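Local atomic coordinates of conserved hypothetical secreted protein (PDB entry 4RNZ), a protein that probably cleaves peptidoglycan as a zinc-dependent M23B metallopeptidase and helps to determine the shape of the Helicobacter pylori cell. Residues V195-I200 and V222-K227; S202-G207 and I311-Y316; S230-A235 and Q284-V289. All blocks are in the same frame, centred on the assembly; numbering follows the deposited sequence.

Interaction 1 (V195-I200 and V222-K227); sequences VKYTRI and VDYAAK. With ZN (zinc ion), chain B.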
loop_
_atom_site.group_PDB
_atom_site.type_symbol
_atom_site.label_atom_id
_atom_site.label_comp_id
_atom_site.label_asym_id
_atom_site.label_seq_id
_atom_site.Cartn_x
_atom_site.Cartn_y
_atom_site.Cartn_z
ATOM N N VAL A 195 -4.750 16.782 -13.417
ATOM C CA VAL A 195 -4.122 17.983 -13.990
ATOM C C VAL A 195 -4.182 17.909 -15.512
ATOM O O VAL A 195 -4.332 16.811 -16.085
ATOM C CB VAL A 195 -2.652 18.109 -13.525
ATOM C CG1 VAL A 195 -1.765 17.053 -14.181
ATOM C CG2 VAL A 195 -2.097 19.495 -13.787
ATOM N N LYS A 196 -4.128 19.063 -16.173
ATOM C CA LYS A 196 -3.994 19.065 -17.624
ATOM C C LYS A 196 -2.517 18.976 -17.936
ATOM O O LYS A 196 -1.784 19.912 -17.724
ATOM C CB LYS A 196 -4.568 20.341 -18.255
ATOM C CG LYS A 196 -4.687 20.209 -19.769
ATOM C CD LYS A 196 -5.999 19.533 -20.122
ATOM C CE LYS A 196 -6.168 19.248 -21.624
ATOM N NZ LYS A 196 -7.553 18.711 -21.820
ATOM N N TYR A 197 -2.070 17.830 -18.401
ATOM C CA TYR A 197 -0.649 17.624 -18.636
ATOM C C TYR A 197 -0.351 17.737 -20.111
ATOM O O TYR A 197 -1.233 17.469 -20.922
ATOM C CB TYR A 197 -0.217 16.263 -18.123
ATOM C CG TYR A 197 -0.860 15.080 -18.780
ATOM C CD1 TYR A 197 -2.043 14.537 -18.285
ATOM C CD2 TYR A 197 -0.260 14.470 -19.876
ATOM C CE1 TYR A 197 -2.630 13.425 -18.890
ATOM C CE2 TYR A 197 -0.819 13.354 -20.486
ATOM C CZ TYR A 197 -1.998 12.834 -19.983
ATOM O OH TYR A 197 -2.549 11.749 -20.591
ATOM N N THR A 198 0.888 18.105 -20.430
ATOM C CA THR A 198 1.369 18.167 -21.804
ATOM C C THR A 198 1.892 16.797 -22.220
ATOM O O THR A 198 1.636 16.333 -23.341
ATOM C CB THR A 198 2.443 19.257 -21.971
ATOM O OG1 THR A 198 3.495 19.057 -21.039
ATOM C CG2 THR A 198 1.845 20.639 -21.701
ATOM N N ARG A 199 2.592 16.128 -21.307
ATOM C CA ARG A 199 2.928 14.720 -21.488
ATOM C C ARG A 199 3.245 14.110 -20.114
ATOM O O ARG A 199 3.534 14.816 -19.164
ATOM C CB ARG A 199 4.137 14.555 -22.439
ATOM C CG ARG A 199 5.443 14.936 -21.778
ATOM C CD ARG A 199 6.591 15.242 -22.730
ATOM N NE ARG A 199 7.777 15.463 -21.907
ATOM C CZ ARG A 199 8.588 14.502 -21.470
ATOM N NH1 ARG A 199 8.394 13.233 -21.818
ATOM N NH2 ARG A 199 9.619 14.817 -20.692
ATOM N N ILE A 200 3.198 12.796 -20.032
ATOM C CA ILE A 200 3.673 12.088 -18.849
ATOM C C ILE A 200 5.190 12.026 -18.998
ATOM O O ILE A 200 5.677 11.384 -19.902
ATOM C CB ILE A 200 3.015 10.702 -18.777
ATOM C CG1 ILE A 200 1.545 10.914 -18.434
ATOM C CG2 ILE A 200 3.727 9.792 -17.784
ATOM C CD1 ILE A 200 0.687 9.673 -18.372
ATOM N N VAL A 222 3.260 9.079 -10.939
ATOM C CA VAL A 222 3.289 9.495 -12.339
ATOM C C VAL A 222 3.696 10.952 -12.303
ATOM O O VAL A 222 3.142 11.726 -11.530
ATOM C CB VAL A 222 1.907 9.384 -13.003
ATOM C CG1 VAL A 222 1.960 9.908 -14.439
ATOM C CG2 VAL A 222 1.421 7.956 -12.970
ATOM N N ASP A 223 4.679 11.310 -13.117
ATOM C CA ASP A 223 5.079 12.705 -13.282
ATOM C C ASP A 223 4.368 13.257 -14.503
ATOM O O ASP A 223 4.529 12.753 -15.618
ATOM C CB ASP A 223 6.596 12.836 -13.432
ATOM C CG ASP A 223 7.328 12.579 -12.135
ATOM O OD1 ASP A 223 6.680 12.535 -11.075
ATOM O OD2 ASP A 223 8.555 12.420 -12.160
ATOM N N TYR A 224 3.549 14.273 -14.263
ATOM C CA TYR A 224 2.763 14.903 -15.319
ATOM C C TYR A 224 3.426 16.224 -15.603
ATOM O O TYR A 224 3.443 17.090 -14.728
ATOM C CB TYR A 224 1.348 15.196 -14.853
ATOM C CG TYR A 224 0.404 14.017 -14.682
ATOM C CD1 TYR A 224 -0.119 13.330 -15.778
ATOM C CD2 TYR A 224 -0.025 13.632 -13.405
ATOM C CE1 TYR A 224 -1.005 12.282 -15.607
ATOM C CE2 TYR A 224 -0.910 12.600 -13.231
ATOM C CZ TYR A 224 -1.406 11.929 -14.331
ATOM O OH TYR A 224 -2.292 10.896 -14.126
ATOM N N ALA A 225 4.011 16.368 -16.784
ATOM C CA ALA A 225 4.573 17.665 -17.183
ATOM C C ALA A 225 3.412 18.629 -17.410
ATOM O O ALA A 225 2.463 18.314 -18.112
ATOM C CB ALA A 225 5.425 17.531 -18.440
ATOM N N ALA A 226 3.461 19.772 -16.751
ATOM C CA ALA A 226 2.439 20.782 -16.906
ATOM C C ALA A 226 3.026 22.150 -16.689
ATOM O O ALA A 226 4.066 22.295 -16.076
ATOM C CB ALA A 226 1.332 20.559 -15.912
ATOM N N LYS A 227 2.304 23.154 -17.147
ATOM C CA LYS A 227 2.688 24.544 -16.949
ATOM C C LYS A 227 2.638 24.945 -15.505
ATOM O O LYS A 227 1.719 24.576 -14.756
ATOM C CB LYS A 227 1.764 25.464 -17.751
ATOM C CG LYS A 227 2.033 26.941 -17.520
ATOM C CD LYS A 227 1.495 27.798 -18.647
ATOM C CE LYS A 227 2.003 29.223 -18.528
ATOM N NZ LYS A 227 1.927 29.888 -19.856
HETATM ZN ZN ZN B . 7.610 11.560 -9.633
#
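At the margin of the M23 catalytic sheet, Ile200 pairs with Tyr224 as an antiparallel non-hydrogen-bonded pair, setting the end of 195-200 beside the zinc-bearing strand 222-225. Backbone bonds tie the chains together further along: Ala225 N donates to Arg199 O over 2.9 Å, while Ala225 O takes up Thr198 N at 2.8 Å with an N-H...O angle of 162°. Thr198 OG1 adds a weak bond to that same carbonyl, so Ala225 O is gripped twice by one residue.

The side chains gather round the ring of Tyr224. Val222 CG1 sits over the centre of one face, 3.9 Å above the plane. Tyr197 meets the ring obliquely, its CD1 3.4 Å from Tyr224 CD1 and the planes 36° apart. That approach depends on the first torsion of Tyr197, which puts CG between its own backbone N and carbonyl carbon (chi1 62°) and brings the ring back beside Arg199 N. Val195 CG1 reaches Tyr224 CB at 3.7 Å, and Ile200 runs alongside the tyrosine with its CG1 near Tyr224 CD1. The CG2 branch of Ile200 turns instead to Val222 CG1, 3.8 Å away. Leu300 and Phe302 of strand 299-306 also pack on Tyr224, which ties it to the next strand of the sheet.

Asp223, between Val222 and Tyr224, sends its carboxylate away from 195-200, and OD1 binds zinc at 2.0 Å. His219, His301 and Glu34 complete the site. His301, the second histidine of the HxH motif, supplies a ligand, and His219 and Asp223 form the HxxxD motif characteristic of M23 peptidases.

Interaction 2 (S202-G207 and I311-Y316); sequences SPFSYG and INPLGY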
loop_
_atom_site.group_PDB
_atom_site.type_symbol
_atom_site.label_atom_id
_atom_site.label_comp_id
_atom_site.label_asym_id
_atom_site.label_seq_id
_atom_site.Cartn_x
_atom_site.Cartn_y
_atom_site.Cartn_z
ATOM N N SER A 202 7.334 10.852 -16.745
ATOM C CA SER A 202 7.882 9.664 -16.128
ATOM C C SER A 202 6.752 8.829 -15.548
ATOM O O SER A 202 6.077 9.269 -14.626
ATOM C CB SER A 202 8.886 10.031 -15.032
ATOM O OG SER A 202 9.535 8.860 -14.570
ATOM N N PRO A 203 6.529 7.628 -16.103
ATOM C CA PRO A 203 5.445 6.823 -15.574
ATOM C C PRO A 203 5.836 6.103 -14.282
ATOM O O PRO A 203 6.968 6.198 -13.810
ATOM C CB PRO A 203 5.191 5.812 -16.703
ATOM C CG PRO A 203 6.535 5.613 -17.313
ATOM C CD PRO A 203 7.235 6.946 -17.208
ATOM N N PHE A 204 4.878 5.389 -13.731
ATOM C CA PHE A 204 5.098 4.569 -12.565
ATOM C C PHE A 204 5.997 3.423 -12.930
ATOM O O PHE A 204 5.825 2.825 -13.969
ATOM C CB PHE A 204 3.762 4.014 -12.074
ATOM C CG PHE A 204 3.869 3.191 -10.822
ATOM C CD1 PHE A 204 4.168 1.826 -10.885
ATOM C CD2 PHE A 204 3.708 3.782 -9.581
ATOM C CE1 PHE A 204 4.265 1.059 -9.719
ATOM C CE2 PHE A 204 3.808 3.019 -8.404
ATOM C CZ PHE A 204 4.084 1.662 -8.475
ATOM N N SER A 205 6.930 3.087 -12.046
ATOM C CA SER A 205 7.767 1.908 -12.227
ATOM C C SER A 205 8.192 1.277 -10.885
ATOM O O SER A 205 8.625 1.966 -9.951
ATOM C CB SER A 205 9.010 2.270 -13.049
ATOM O OG SER A 205 9.852 1.135 -13.164
ATOM N N TYR A 206 8.044 -0.036 -10.796
ATOM C CA TYR A 206 8.624 -0.796 -9.684
ATOM C C TYR A 206 10.142 -0.876 -9.784
ATOM O O TYR A 206 10.817 -1.066 -8.772
ATOM C CB TYR A 206 8.024 -2.205 -9.615
ATOM C CG TYR A 206 6.586 -2.196 -9.171
ATOM C CD1 TYR A 206 6.251 -1.738 -7.907
ATOM C CD2 TYR A 206 5.550 -2.642 -10.017
ATOM C CE1 TYR A 206 4.938 -1.711 -7.480
ATOM C CE2 TYR A 206 4.230 -2.631 -9.587
ATOM C CZ TYR A 206 3.940 -2.159 -8.319
ATOM O OH TYR A 206 2.656 -2.107 -7.867
ATOM N N GLY A 207 10.670 -0.708 -10.995
ATOM C CA GLY A 207 12.101 -0.801 -11.250
ATOM C C GLY A 207 12.631 -2.229 -11.263
ATOM O O GLY A 207 13.838 -2.429 -11.155
ATOM N N ILE A 311 1.136 1.930 -5.979
ATOM C CA ILE A 311 0.455 1.243 -7.046
ATOM C C ILE A 311 0.345 2.229 -8.222
ATOM O O ILE A 311 0.281 3.454 -8.016
ATOM C CB ILE A 311 -0.916 0.708 -6.542
ATOM C CG1 ILE A 311 -1.558 -0.225 -7.577
ATOM C CG2 ILE A 311 -1.853 1.854 -6.181
ATOM C CD1 ILE A 311 -2.723 -1.066 -7.059
ATOM N N ASN A 312 0.408 1.706 -9.441
ATOM C CA ASN A 312 0.335 2.545 -10.633
ATOM C C ASN A 312 -1.005 3.296 -10.694
ATOM O O ASN A 312 -2.069 2.670 -10.802
ATOM C CB ASN A 312 0.526 1.715 -11.912
ATOM C CG ASN A 312 0.539 2.579 -13.158
ATOM O OD1 ASN A 312 0.495 3.810 -13.098
ATOM N ND2 ASN A 312 0.585 1.939 -14.298
ATOM N N PRO A 313 -0.964 4.641 -10.610
ATOM C CA PRO A 313 -2.217 5.409 -10.571
ATOM C C PRO A 313 -3.038 5.206 -11.849
ATOM O O PRO A 313 -4.269 5.182 -11.797
ATOM C CB PRO A 313 -1.740 6.853 -10.449
ATOM C CG PRO A 313 -0.404 6.741 -9.803
ATOM C CD PRO A 313 0.202 5.517 -10.444
ATOM N N LEU A 314 -2.342 5.029 -12.966
ATOM C CA LEU A 314 -2.980 4.882 -14.259
ATOM C C LEU A 314 -3.908 3.684 -14.318
ATOM O O LEU A 314 -4.944 3.739 -14.977
ATOM C CB LEU A 314 -1.926 4.818 -15.355
ATOM C CG LEU A 314 -1.027 6.061 -15.463
ATOM C CD1 LEU A 314 -0.298 5.987 -16.793
ATOM C CD2 LEU A 314 -1.753 7.405 -15.328
ATOM N N GLY A 315 -3.581 2.625 -13.583
ATOM C CA GLY A 315 -4.475 1.486 -13.472
ATOM C C GLY A 315 -5.859 1.794 -12.954
ATOM O O GLY A 315 -6.791 1.027 -13.200
ATOM N N TYR A 316 -6.020 2.898 -12.228
ATOM C CA TYR A 316 -7.323 3.271 -11.683
ATOM C C TYR A 316 -7.972 4.433 -12.401
ATOM O O TYR A 316 -9.076 4.863 -12.007
ATOM C CB TYR A 316 -7.181 3.722 -10.241
ATOM C CG TYR A 316 -7.012 2.645 -9.223
ATOM C CD1 TYR A 316 -8.118 1.912 -8.760
ATOM C CD2 TYR A 316 -5.768 2.395 -8.664
ATOM C CE1 TYR A 316 -7.967 0.935 -7.789
ATOM C CE2 TYR A 316 -5.607 1.428 -7.693
ATOM C CZ TYR A 316 -6.708 0.703 -7.253
ATOM O OH TYR A 316 -6.522 -0.259 -6.282
HETATM O O HOH W 1 2.269 5.121 -14.848
HETATM O O HOH W 2 1.096 -1.169 -9.837
#
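Phe204 lies flat against the backbone joining Ile311 to Asn312, and this is the tight half of the contact. Asn312 N stands 3.6 Å above the middle of the ring, and Ile311 C lies over the same face nearer the rim, 3.6 Å from Phe204 CE2. The side-chain amide of Asn312 runs past the phenylalanine in the opposite direction, its plane only 10° from that of the ring, with OD1 3.4 Å from Phe204 CB. With CG anti to the backbone N (chi1 -177°), Phe204 carries its ring across to the other segment, where Pro313 CD meets it obliquely.

Asn312 OD1 also accepts from Leu314 N at 3.1 Å, an Asx turn in which the donor stands well above the carbonyl plane. The turn steadies the amide where the chain leaves strand 309-311. Next to Phe204 in the chain, Pro203 O accepts from ND1 of the zinc ligand His219, so this loop is also second shell to the metal site.

The looser half is held by water. No direct hydrogen bond spans the segments; one water accepts from Phe204 N and donates to Asn312 OD1, 2.8 Å away. Tyr206 touches barely, with OH 4.1 Å from Ile311 CA, and its hydroxyl reaches Asn312 N through a second water, 2.7 Å from OH. The edge of the Phe204 ring is turned to the face of Tyr206, with Phe204 CE1 over its centre.

Interaction 3 (S230-A235 and Q284-V289); sequences SLIHSA and QIIGRV
Ile232 faces two residues at once across the strand pair, Ile286 and Gly287. Its carbonyl O accepts a bond from Ile286 N at 2.8 Å and a weak one from Gly287 N, while Ile232 N donates back to Gly287 O. On one side of this step Val289 N reaches Ser230 O; on the other Ser234 N reaches Gln284 O, also 2.8 Å away.

The buried side chain of Ile232 can be traced outward. CB sits 3.7 Å from Gly287 O. From there CG2, anti to the backbone N, goes to Ile286 CG1 at 3.9 Å, the two side chains crossing at about a right angle. CG1, anti to the carbonyl carbon (chi1 -59°), touches Val289 CG2, and the terminal CD1 presses against backbone, 3.4 Å from both Arg288 C and Val289 N. Tyr264, Met267 and Leu300 also pack on Ile232.

The other face of the pair carries Leu231, His233, Ile285 and Arg288. Ile285 runs alongside the imidazole, with CG1 3.3 Å from His233 CE1 and CA over one face of the ring, whose ND1 is bonded to Gly283 O. Leu231 CD2 lies over the centre of the Arg288 guanidinium, 3.8 Å above its plane, while NH1 of that arginine binds Gly229 O.

Two residues, Ile286 and Gly287, opposite one, with the register shifting by one before His233, make a classic beta bulge in the small antiparallel sheet of the M23 domain.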
loop_
_atom_site.group_PDB
_atom_site.type_symbol
_atom_site.label_atom_id
_atom_site.label_comp_id
_atom_site.label_asym_id
_atom_site.label_seq_id
_atom_site.Cartn_x
_atom_site.Cartn_y
_atom_site.Cartn_z
ATOM N N SER A 230 -0.645 25.553 -13.288
ATOM C CA SER A 230 -1.774 24.731 -13.727
ATOM C C SER A 230 -2.614 24.237 -12.518
ATOM O O SER A 230 -2.075 23.854 -11.473
ATOM C CB SER A 230 -1.266 23.528 -14.540
ATOM O OG SER A 230 -0.646 23.906 -15.750
ATOM N N LEU A 231 -3.929 24.277 -12.651
ATOM C CA LEU A 231 -4.800 23.811 -11.602
ATOM C C LEU A 231 -4.672 22.303 -11.365
ATOM O O LEU A 231 -4.630 21.518 -12.305
ATOM C CB LEU A 231 -6.243 24.151 -11.908
ATOM C CG LEU A 231 -6.541 25.647 -12.047
ATOM C CD1 LEU A 231 -8.042 25.852 -12.121
ATOM C CD2 LEU A 231 -5.943 26.443 -10.905
ATOM N N ILE A 232 -4.629 21.927 -10.083
ATOM C CA ILE A 232 -4.595 20.533 -9.659
ATOM C C ILE A 232 -5.899 20.259 -8.939
ATOM O O ILE A 232 -6.299 21.003 -8.027
ATOM C CB ILE A 232 -3.411 20.245 -8.711
ATOM C CG1 ILE A 232 -2.081 20.593 -9.411
ATOM C CG2 ILE A 232 -3.411 18.774 -8.281
ATOM C CD1 ILE A 232 -0.895 20.676 -8.473
ATOM N N HIS A 233 -6.573 19.208 -9.393
ATOM C CA HIS A 233 -7.856 18.796 -8.892
ATOM C C HIS A 233 -7.727 17.421 -8.257
ATOM O O HIS A 233 -7.030 16.550 -8.787
ATOM C CB HIS A 233 -8.863 18.700 -10.034
ATOM C CG HIS A 233 -9.143 20.003 -10.714
ATOM N ND1 HIS A 233 -10.350 20.654 -10.594
ATOM C CD2 HIS A 233 -8.380 20.770 -11.528
ATOM C CE1 HIS A 233 -10.310 21.782 -11.286
ATOM N NE2 HIS A 233 -9.131 21.869 -11.873
ATOM N N SER A 234 -8.423 17.201 -7.154
ATOM C CA SER A 234 -8.400 15.892 -6.485
ATOM C C SER A 234 -8.934 14.796 -7.394
ATOM O O SER A 234 -10.018 14.916 -7.956
ATOM C CB SER A 234 -9.250 15.912 -5.204
ATOM O OG SER A 234 -9.214 14.644 -4.562
ATOM N N ALA A 235 -8.191 13.703 -7.504
ATOM C CA ALA A 235 -8.605 12.584 -8.338
ATOM C C ALA A 235 -9.740 11.800 -7.723
ATOM O O ALA A 235 -10.309 10.932 -8.398
ATOM C CB ALA A 235 -7.441 11.655 -8.573
ATOM N N GLN A 284 -12.360 18.648 -7.034
ATOM C CA GLN A 284 -12.150 19.894 -6.316
ATOM C C GLN A 284 -10.726 20.369 -6.512
ATOM O O GLN A 284 -9.802 19.562 -6.453
ATOM C CB GLN A 284 -12.403 19.633 -4.846
ATOM C CG GLN A 284 -12.247 20.825 -3.915
ATOM C CD GLN A 284 -12.674 20.450 -2.521
ATOM O OE1 GLN A 284 -13.493 19.571 -2.333
ATOM N NE2 GLN A 284 -12.149 21.128 -1.552
ATOM N N ILE A 285 -10.536 21.673 -6.707
ATOM C CA ILE A 285 -9.192 22.256 -6.863
ATOM C C ILE A 285 -8.463 22.160 -5.515
ATOM O O ILE A 285 -8.999 22.575 -4.514
ATOM C CB ILE A 285 -9.252 23.746 -7.307
ATOM C CG1 ILE A 285 -9.863 23.868 -8.716
ATOM C CG2 ILE A 285 -7.855 24.359 -7.353
ATOM C CD1 ILE A 285 -10.379 25.243 -9.080
ATOM N N ILE A 286 -7.255 21.607 -5.504
ATOM C CA ILE A 286 -6.468 21.508 -4.279
ATOM C C ILE A 286 -5.164 22.303 -4.332
ATOM O O ILE A 286 -4.466 22.411 -3.320
ATOM C CB ILE A 286 -6.202 20.030 -3.898
ATOM C CG1 ILE A 286 -5.510 19.263 -5.031
ATOM C CG2 ILE A 286 -7.510 19.340 -3.576
ATOM C CD1 ILE A 286 -5.103 17.853 -4.611
ATOM N N GLY A 287 -4.867 22.920 -5.473
ATOM C CA GLY A 287 -3.658 23.704 -5.607
ATOM C C GLY A 287 -3.240 23.939 -7.049
ATOM O O GLY A 287 -4.051 23.849 -7.974
ATOM N N ARG A 288 -1.956 24.203 -7.228
ATOM C CA ARG A 288 -1.410 24.579 -8.494
ATOM C C ARG A 288 -0.059 23.951 -8.648
ATOM O O ARG A 288 0.700 23.843 -7.667
ATOM C CB ARG A 288 -1.244 26.102 -8.565
ATOM C CG ARG A 288 -2.527 26.907 -8.645
ATOM C CD ARG A 288 -2.165 28.399 -8.674
ATOM N NE ARG A 288 -3.325 29.259 -8.863
ATOM C CZ ARG A 288 -3.813 29.628 -10.050
ATOM N NH1 ARG A 288 -3.260 29.216 -11.182
ATOM N NH2 ARG A 288 -4.858 30.416 -10.104
ATOM N N VAL A 289 0.273 23.597 -9.881
ATOM C CA VAL A 289 1.556 22.992 -10.204
ATOM C C VAL A 289 2.717 23.944 -9.915
ATOM O O VAL A 289 2.643 25.151 -10.191
ATOM C CB VAL A 289 1.620 22.611 -11.700
ATOM C CG1 VAL A 289 3.017 22.204 -12.129
ATOM C CG2 VAL A 289 0.639 21.496 -12.011
#

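Along the chain the segments run 195-200, 202-207, 222-227, 230-235, 284-289 and 311-316: interactions 1 and 2 interlock, interaction 3 follows interaction 1, and interaction 2 encloses interaction 3. Centres of interactions 1 and 2 are about 14 Å apart, and Ser202 O probably accepts from Asp223 N, while Val222 packs on Pro313 and Leu314, and Tyr224 on Leu314. Interaction 3 lies about 12 Å from interaction 1 between centres, on a separate three-stranded sheet, and joins it where Val289 meets Val195 and Ala226. Interactions 2 and 3, about 20 Å apart between centres, do not touch. Interactions 1 and 2 thus meet at the strand that carries the zinc ligand Asp223, and interaction 3 joins just past its end.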